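Local coordinates for DUF3013 family protein (Enterococcus faecalis, PDB 3NAT) that is of unknown function, belongs to the DUF3013 family, folds as an alpha-beta half sandwich and forms a two-chain assembly in the crystal, at residues Ala7-Tyr12 against Ile159-Ser163; Lys33-Ile37 against Gln78-Val82; Lys112-Asp116 against Glu135-Glu139. All coordinates share one frame; numbering follows the deposited sequence.

In the fold
Contacts 1 and 2 are neighbours, their centres about 15 Å apart, and both are partly buried. Contact 1 sets the start of helix 9-20 beside the C-terminal tail, whereas contact 2 joins the turn between strands 25-31 and 36-46 to the loop after strand 65-75. They touch through Ile37, packed by Leu10 and Tyr161, and through the Tyr161 hydroxyl lying near the backbone of His35. Contact 3 is the buried one, its centre about 24 Å from theirs on the opposite side of the chain's centre, and joins helix 101-125 to the loop before helix 140-151. The chemistry follows: mixed backbone bonding and apolar packing in contact 1, directional polar bonds in contact 2, mainly hydrocarbon in contact 3.

Contact 1 of 3, residues Ala7-Tyr12 against Ile159-Ser163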
loop_
_atom_site.group_PDB
_atom_site.type_symbol
_atom_site.label_atom_id
_atom_site.label_comp_id
_atom_site.label_asym_id
_atom_site.label_seq_id
_atom_site.Cartn_x
_atom_site.Cartn_y
_atom_site.Cartn_z
ATOM N N ALA A 7 22.541 2.543 10.497
ATOM C CA ALA A 7 21.478 1.555 10.608
ATOM C C ALA A 7 20.567 1.589 9.399
ATOM O O ALA A 7 20.340 2.646 8.811
ATOM C CB ALA A 7 20.677 1.770 11.885
ATOM N N THR A 8 20.067 0.422 9.018
ATOM C CA THR A 8 18.996 0.361 8.042
ATOM C C THR A 8 17.761 -0.217 8.700
ATOM O O THR A 8 17.825 -0.763 9.805
ATOM C CB THR A 8 19.370 -0.471 6.811
ATOM O OG1 THR A 8 19.364 -1.874 7.136
ATOM C CG2 THR A 8 20.717 -0.047 6.322
HETATM N N MSE A 9 16.633 -0.093 8.017
HETATM C CA MSE A 9 15.370 -0.484 8.599
HETATM C C MSE A 9 15.442 -1.875 9.206
HETATM O O MSE A 9 15.015 -2.091 10.338
HETATM C CB MSE A 9 14.285 -0.412 7.545
HETATM C CG MSE A 9 14.085 0.984 6.993
HETATM SE SE MSE A 9 12.614 1.052 5.724
HETATM C CE MSE A 9 11.231 0.218 6.812
ATOM N N LEU A 10 16.001 -2.818 8.460
ATOM C CA LEU A 10 16.063 -4.191 8.931
ATOM C C LEU A 10 16.828 -4.311 10.242
ATOM O O LEU A 10 16.355 -4.895 11.220
ATOM C CB LEU A 10 16.712 -5.084 7.881
ATOM C CG LEU A 10 15.842 -6.285 7.517
ATOM C CD1 LEU A 10 16.661 -7.351 6.824
ATOM C CD2 LEU A 10 15.167 -6.850 8.756
ATOM N N THR A 11 18.027 -3.760 10.262
ATOM C CA THR A 11 18.840 -3.894 11.444
ATOM C C THR A 11 18.202 -3.084 12.558
ATOM O O THR A 11 18.075 -3.550 13.687
ATOM C CB THR A 11 20.262 -3.436 11.169
ATOM O OG1 THR A 11 20.374 -2.020 11.387
ATOM C CG2 THR A 11 20.610 -3.761 9.733
ATOM N N TYR A 12 17.769 -1.879 12.224
ATOM C CA TYR A 12 17.224 -0.993 13.233
ATOM C C TYR A 12 16.015 -1.616 13.912
ATOM O O TYR A 12 15.879 -1.569 15.134
ATOM C CB TYR A 12 16.842 0.351 12.636
ATOM C CG TYR A 12 16.474 1.332 13.710
ATOM C CD1 TYR A 12 15.157 1.669 13.950
ATOM C CD2 TYR A 12 17.447 1.890 14.514
ATOM C CE1 TYR A 12 14.823 2.560 14.946
ATOM C CE2 TYR A 12 17.124 2.776 15.509
ATOM C CZ TYR A 12 15.814 3.106 15.722
ATOM O OH TYR A 12 15.497 3.989 16.718
ATOM N N ILE A 159 16.327 6.567 8.227
ATOM C CA ILE A 159 16.917 5.254 8.326
ATOM C C ILE A 159 16.564 4.503 7.069
ATOM O O ILE A 159 15.418 4.116 6.864
ATOM C CB ILE A 159 16.426 4.536 9.569
ATOM C CG1 ILE A 159 17.137 5.127 10.788
ATOM C CG2 ILE A 159 16.676 3.043 9.459
ATOM C CD1 ILE A 159 16.542 4.699 12.084
ATOM N N ALA A 160 17.568 4.327 6.221
ATOM C CA ALA A 160 17.361 3.869 4.863
ATOM C C ALA A 160 16.987 2.407 4.781
ATOM O O ALA A 160 17.021 1.679 5.770
ATOM C CB ALA A 160 18.588 4.132 4.045
ATOM N N TYR A 161 16.633 1.991 3.576
ATOM C CA TYR A 161 16.297 0.611 3.303
ATOM C C TYR A 161 17.547 -0.107 2.811
ATOM O O TYR A 161 18.314 0.441 2.018
ATOM C CB TYR A 161 15.198 0.568 2.254
ATOM C CG TYR A 161 14.753 -0.808 1.836
ATOM C CD1 TYR A 161 15.332 -1.444 0.747
ATOM C CD2 TYR A 161 13.731 -1.460 2.504
ATOM C CE1 TYR A 161 14.918 -2.697 0.348
ATOM C CE2 TYR A 161 13.312 -2.715 2.110
ATOM C CZ TYR A 161 13.909 -3.327 1.031
ATOM O OH TYR A 161 13.493 -4.574 0.637
ATOM N N PRO A 162 17.760 -1.336 3.300
ATOM C CA PRO A 162 18.883 -2.214 2.963
ATOM C C PRO A 162 19.189 -2.273 1.458
ATOM O O PRO A 162 18.324 -1.983 0.637
ATOM C CB PRO A 162 18.395 -3.577 3.459
ATOM C CG PRO A 162 17.541 -3.254 4.628
ATOM C CD PRO A 162 16.859 -1.953 4.290
ATOM N N SER A 163 20.414 -2.655 1.109
ATOM C CA SER A 163 20.814 -2.765 -0.291
ATOM C C SER A 163 21.425 -4.133 -0.582
ATOM O O SER A 163 22.120 -4.703 0.261
ATOM C CB SER A 163 21.810 -1.659 -0.641
ATOM O OG SER A 163 21.494 -0.467 0.058
HETATM O O HOH W 1 20.093 4.900 7.169
#
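Met9, a selenomethionine, gives its backbone N-H to Ala160 O at 2.9 Å, and this bond ties the C-terminal tail to the first turn of helix 9-20 in the alpha-beta half sandwich. Thr8 holds the N-cap position, so the N-H of Met9 has no acceptor one turn earlier within the helix, and the tail carbonyl takes it up, with a C=O...N angle of 171°. A water extends the pairing: it donates to Ala7 O and accepts from Ala160 N.

Followed outward, the side chain of Met9 runs along the tail. Its CB lies near Ala160 O and, more loosely, Pro162 CD. Met9 CG lies against two tail carbonyls, 3.3 Å from Ala160 O and 3.4 Å from Ile159 O. The selenium then comes in at the edge of the Tyr161 ring, Met9 SE to Tyr161 CD2 4.2 Å, near the ring plane. A bend at the last torsion (chi3 52°) turns the methyl back from the extended course of the chain, and the side chain also packs on Ile37 and Tyr93.

Pro162 and Ile159 pack at the two ends of this segment. Pro162 CG touches both Thr8 OG1 and, 3.8 Å away, Leu10 CB, while the preceding Tyr161 hydrogen-bonds Trp30 through its hydroxyl. At the other end Ile159 works with both branches. Ile159 CG2 rests on the backbone where the helix begins, 3.5 Å from Thr8 C, and CG1 carries CD1 out to Tyr12. The Tyr12 hydroxyl is engaged by Asp105 and Lys101 of helix 101-125, which probably helps hold the ring for a CH-pi contact: Ile159 CD1 stands over the middle of one face, 3.6 Å from the Tyr12 ring centroid and 7° off its normal.

Contact 2 of 3, residues Lys33-Ile37 against Gln78-Val82; sequences KNHTI and QKSVV
Asn34 and Val81 meet through a pair of hydrogen bonds in which the side-chain amide behaves much like a peptide group. Val81 N donates to Asn34 OD1 at 2.8 Å, while Asn34 ND2 donates to Val81 O at 2.9 Å with a nearly straight N-H...O angle of 175°. Both donors lie in the carbonyl plane of the acceptor, on a lone pair. With CG anti to the backbone N (chi1 -162°), the amide reaches across to Val81, and the two bonds together fix its rotation.

The second polar group is the Ser80 hydroxyl. Ser80 OG lies 2.9 Å from Asn34 O and 2.8 Å from His35 O, two successive carbonyls in the turn between strands 25-31 and 36-46. Both carbonyls are within reach of the one hydroxyl proton. Asn76 N also bonds to this oxygen, and His35 O has a further partner in the Tyr93 hydroxyl.

The apolar share falls to His35 and Lys79. Lys79 CG stands over the imidazole face, 3.7 Å from the His35 ring centroid, a CH-pi contact, and Lys79 CB lies over the same face, nearest His35 CG. The lysine chain bends at chi2 and chi4, leaving Lys79 NZ 4.8 Å from His35 NE2.

Next to this, Val82 makes hydrogen bonds to the second subunit, including one to Asp84 of that chain. The polar bonds give the contact its direction, holding the hairpin turn and the loop after strand 65-75 together close to the subunit interface, and the lysine-histidine packing adds much of the buried surface.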
loop_
_atom_site.group_PDB
_atom_site.type_symbol
_atom_site.label_atom_id
_atom_site.label_comp_id
_atom_site.label_asym_id
_atom_site.label_seq_id
_atom_site.Cartn_x
_atom_site.Cartn_y
_atom_site.Cartn_z
ATOM N N LYS A 33 12.646 -9.943 -2.673
ATOM C CA LYS A 33 12.030 -9.815 -3.997
ATOM C C LYS A 33 10.921 -8.760 -4.036
ATOM O O LYS A 33 10.854 -7.952 -4.959
ATOM C CB LYS A 33 11.467 -11.157 -4.467
ATOM C CG LYS A 33 12.479 -12.280 -4.525
ATOM C CD LYS A 33 11.821 -13.577 -4.974
ATOM C CE LYS A 33 12.826 -14.718 -5.063
ATOM N NZ LYS A 33 13.886 -14.455 -6.078
ATOM N N ASN A 34 10.055 -8.774 -3.027
ATOM C CA ASN A 34 8.885 -7.906 -3.004
ATOM C C ASN A 34 9.156 -6.565 -2.333
ATOM O O ASN A 34 8.245 -5.748 -2.183
ATOM C CB ASN A 34 7.723 -8.609 -2.302
ATOM C CG ASN A 34 6.382 -7.975 -2.609
ATOM O OD1 ASN A 34 6.226 -7.282 -3.609
ATOM N ND2 ASN A 34 5.401 -8.222 -1.751
ATOM N N HIS A 35 10.407 -6.342 -1.931
ATOM C CA HIS A 35 10.799 -5.068 -1.338
ATOM C C HIS A 35 9.958 -4.767 -0.123
ATOM O O HIS A 35 9.382 -3.684 0.002
ATOM C CB HIS A 35 10.644 -3.946 -2.353
ATOM C CG HIS A 35 11.587 -4.061 -3.502
ATOM N ND1 HIS A 35 12.786 -3.385 -3.550
ATOM C CD2 HIS A 35 11.521 -4.794 -4.637
ATOM C CE1 HIS A 35 13.413 -3.686 -4.673
ATOM N NE2 HIS A 35 12.666 -4.539 -5.351
ATOM N N THR A 36 9.912 -5.732 0.782
ATOM C CA THR A 36 8.955 -5.706 1.860
ATOM C C THR A 36 9.569 -6.269 3.125
ATOM O O THR A 36 10.363 -7.202 3.079
ATOM C CB THR A 36 7.745 -6.538 1.472
ATOM O OG1 THR A 36 6.588 -5.698 1.442
ATOM C CG2 THR A 36 7.544 -7.675 2.446
ATOM N N ILE A 37 9.211 -5.684 4.257
ATOM C CA ILE A 37 9.707 -6.158 5.539
ATOM C C ILE A 37 8.532 -6.369 6.465
ATOM O O ILE A 37 7.808 -5.423 6.767
ATOM C CB ILE A 37 10.635 -5.137 6.195
ATOM C CG1 ILE A 37 11.966 -5.046 5.445
ATOM C CG2 ILE A 37 10.870 -5.501 7.639
ATOM C CD1 ILE A 37 12.916 -3.987 6.009
ATOM N N GLN A 78 6.232 2.050 -4.757
ATOM C CA GLN A 78 6.714 2.033 -6.130
ATOM C C GLN A 78 7.110 0.624 -6.561
ATOM O O GLN A 78 7.227 0.350 -7.749
ATOM C CB GLN A 78 7.923 2.955 -6.287
ATOM C CG GLN A 78 7.688 4.379 -5.845
ATOM C CD GLN A 78 6.616 5.059 -6.656
ATOM O OE1 GLN A 78 6.377 4.704 -7.811
ATOM N NE2 GLN A 78 5.958 6.047 -6.058
ATOM N N LYS A 79 7.325 -0.261 -5.591
ATOM C CA LYS A 79 7.817 -1.613 -5.866
ATOM C C LYS A 79 6.874 -2.723 -5.390
ATOM O O LYS A 79 6.335 -3.459 -6.197
ATOM C CB LYS A 79 9.194 -1.823 -5.231
ATOM C CG LYS A 79 10.382 -1.540 -6.130
ATOM C CD LYS A 79 10.506 -0.067 -6.464
ATOM C CE LYS A 79 11.968 0.345 -6.703
ATOM N NZ LYS A 79 12.638 -0.423 -7.796
ATOM N N SER A 80 6.690 -2.839 -4.078
ATOM C CA SER A 80 5.946 -3.945 -3.473
ATOM C C SER A 80 4.544 -4.178 -4.046
ATOM O O SER A 80 3.815 -3.224 -4.339
ATOM C CB SER A 80 5.827 -3.733 -1.962
ATOM O OG SER A 80 7.033 -3.243 -1.417
ATOM N N VAL A 81 4.178 -5.453 -4.194
ATOM C CA VAL A 81 2.781 -5.833 -4.411
ATOM C C VAL A 81 2.179 -6.287 -3.084
ATOM O O VAL A 81 2.770 -7.113 -2.380
ATOM C CB VAL A 81 2.622 -6.949 -5.453
ATOM C CG1 VAL A 81 2.221 -8.259 -4.791
ATOM C CG2 VAL A 81 1.567 -6.557 -6.439
ATOM N N VAL A 82 1.014 -5.744 -2.737
ATOM C CA VAL A 82 0.488 -5.907 -1.385
ATOM C C VAL A 82 -1.021 -6.010 -1.319
ATOM O O VAL A 82 -1.722 -5.261 -1.982
ATOM C CB VAL A 82 0.896 -4.720 -0.491
ATOM C CG1 VAL A 82 0.117 -4.751 0.822
ATOM C CG2 VAL A 82 2.425 -4.680 -0.257
#

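Contact 3 of 3, residues Lys112-Asp116 against Glu135-Glu139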
loop_
_atom_site.group_PDB
_atom_site.type_symbol
_atom_site.label_atom_id
_atom_site.label_comp_id
_atom_site.label_asym_id
_atom_site.label_seq_id
_atom_site.Cartn_x
_atom_site.Cartn_y
_atom_site.Cartn_z
ATOM N N LYS A 112 4.125 -1.950 21.067
ATOM C CA LYS A 112 4.139 -2.510 22.407
ATOM C C LYS A 112 2.773 -2.309 23.046
ATOM O O LYS A 112 2.204 -3.242 23.590
ATOM C CB LYS A 112 5.245 -1.906 23.265
ATOM C CG LYS A 112 5.209 -2.406 24.694
ATOM C CD LYS A 112 6.366 -1.893 25.532
ATOM C CE LYS A 112 6.039 -2.024 27.012
ATOM N NZ LYS A 112 5.499 -3.375 27.352
ATOM N N VAL A 113 2.251 -1.087 22.964
ATOM C CA VAL A 113 0.909 -0.782 23.446
ATOM C C VAL A 113 -0.101 -1.756 22.836
ATOM O O VAL A 113 -0.913 -2.360 23.540
ATOM C CB VAL A 113 0.508 0.649 23.051
ATOM C CG1 VAL A 113 -0.993 0.836 23.102
ATOM C CG2 VAL A 113 1.187 1.650 23.929
ATOM N N VAL A 114 -0.040 -1.906 21.519
ATOM C CA VAL A 114 -0.945 -2.787 20.802
ATOM C C VAL A 114 -0.896 -4.230 21.329
ATOM O O VAL A 114 -1.914 -4.902 21.415
ATOM C CB VAL A 114 -0.657 -2.721 19.281
ATOM C CG1 VAL A 114 -1.242 -3.908 18.553
ATOM C CG2 VAL A 114 -1.194 -1.434 18.708
ATOM N N LEU A 115 0.282 -4.699 21.705
ATOM C CA LEU A 115 0.419 -6.073 22.168
ATOM C C LEU A 115 0.055 -6.199 23.635
ATOM O O LEU A 115 -0.394 -7.245 24.082
ATOM C CB LEU A 115 1.840 -6.587 21.925
ATOM C CG LEU A 115 2.191 -6.739 20.442
ATOM C CD1 LEU A 115 3.547 -7.376 20.212
ATOM C CD2 LEU A 115 1.137 -7.564 19.768
ATOM N N ASP A 116 0.265 -5.134 24.391
ATOM C CA ASP A 116 -0.137 -5.138 25.779
ATOM C C ASP A 116 -1.642 -5.290 25.769
ATOM O O ASP A 116 -2.187 -6.275 26.265
ATOM C CB ASP A 116 0.229 -3.819 26.460
ATOM C CG ASP A 116 1.693 -3.733 26.846
ATOM O OD1 ASP A 116 2.414 -4.751 26.749
ATOM O OD2 ASP A 116 2.115 -2.629 27.252
ATOM N N GLU A 135 -9.319 -9.747 18.231
ATOM C CA GLU A 135 -8.317 -9.360 17.262
ATOM C C GLU A 135 -7.432 -8.273 17.849
ATOM O O GLU A 135 -7.591 -7.873 19.004
ATOM C CB GLU A 135 -8.961 -8.883 15.959
ATOM C CG GLU A 135 -9.943 -7.731 16.105
ATOM C CD GLU A 135 -10.658 -7.408 14.794
ATOM O OE1 GLU A 135 -11.721 -6.752 14.845
ATOM O OE2 GLU A 135 -10.167 -7.815 13.715
ATOM N N LEU A 136 -6.487 -7.811 17.041
ATOM C CA LEU A 136 -5.579 -6.751 17.432
ATOM C C LEU A 136 -6.062 -5.441 16.832
ATOM O O LEU A 136 -6.591 -5.412 15.719
ATOM C CB LEU A 136 -4.186 -7.072 16.921
ATOM C CG LEU A 136 -3.150 -7.517 17.946
ATOM C CD1 LEU A 136 -3.797 -8.221 19.113
ATOM C CD2 LEU A 136 -2.097 -8.393 17.278
ATOM N N HIS A 137 -5.886 -4.353 17.566
ATOM C CA HIS A 137 -6.383 -3.068 17.101
ATOM C C HIS A 137 -5.268 -2.069 16.868
ATOM O O HIS A 137 -4.543 -1.702 17.789
ATOM C CB HIS A 137 -7.421 -2.517 18.073
ATOM C CG HIS A 137 -8.554 -3.461 18.320
ATOM N ND1 HIS A 137 -9.532 -3.708 17.379
ATOM C CD2 HIS A 137 -8.850 -4.238 19.389
ATOM C CE1 HIS A 137 -10.387 -4.591 17.863
ATOM N NE2 HIS A 137 -9.995 -4.929 19.079
ATOM N N TRP A 138 -5.138 -1.638 15.621
ATOM C CA TRP A 138 -4.145 -0.651 15.267
ATOM C C TRP A 138 -4.845 0.656 14.915
ATOM O O TRP A 138 -5.376 0.806 13.824
ATOM C CB TRP A 138 -3.313 -1.158 14.094
ATOM C CG TRP A 138 -2.225 -0.239 13.718
ATOM C CD1 TRP A 138 -2.321 0.877 12.938
ATOM C CD2 TRP A 138 -0.858 -0.335 14.112
ATOM N NE1 TRP A 138 -1.097 1.477 12.818
ATOM C CE2 TRP A 138 -0.180 0.749 13.530
ATOM C CE3 TRP A 138 -0.139 -1.239 14.897
ATOM C CZ2 TRP A 138 1.185 0.955 13.713
ATOM C CZ3 TRP A 138 1.217 -1.032 15.068
ATOM C CH2 TRP A 138 1.862 0.053 14.483
ATOM N N GLU A 139 -4.862 1.585 15.863
ATOM C CA GLU A 139 -5.458 2.902 15.667
ATOM C C GLU A 139 -4.419 3.890 15.172
ATOM O O GLU A 139 -3.588 4.365 15.937
ATOM C CB GLU A 139 -6.035 3.431 16.980
ATOM C CG GLU A 139 -7.171 2.618 17.530
ATOM C CD GLU A 139 -8.460 2.860 16.784
ATOM O OE1 GLU A 139 -8.568 3.913 16.116
ATOM O OE2 GLU A 139 -9.365 2.000 16.872
HETATM O O HOH W 2 -4.570 -4.360 20.584
#
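Val114, on helix 101-125, faces an extended length of loop, its CA 6.6 Å from that of His137, and no direct hydrogen bond joins the two backbones. Instead a water spans the gap, donating to Val114 O at 2.8 Å and accepting a longer bond from His137 N at 3.3 Å.

Val114 is the central side chain and uses both methyls. Val114 CG2 lies against His137 O at 3.5 Å and also reaches Trp138 CE3, 4.0 Å away. It approaches the indole obliquely; the two side chains cross at about a right angle. Val114 CG1, anti to the backbone N (chi1 162°), is directed the other way along the loop, to Leu136 CG at 4.1 Å. The valine thus abuts the loop at His137 O, with Leu136 near CG1 and Trp138 near CG2.

Leu115 adds a smaller piece. Although its CB points away from the loop, the chain swings round and Leu115 CD2 lies 4.2 Å from Leu136 CD2. Leu136 therefore meets two consecutive helix residues and packs on Phe68 of the sheet as well. Trp138 also meets Tyr110 and Phe143 edge-to-face; a bound citrate, probably from the crystallisation liquor, lies about 5 Å from its side chain.

Helix 140-151 starts just past this loop, with Glu139 at its N-cap position, and the N-H of Glu139 bonds the Tyr110 hydroxyl. Between helix and loop the direct contacts are almost all made by hydrocarbon groups, so the direct contact is mainly non-directional packing, with the single bridging water as a polar link between the backbones.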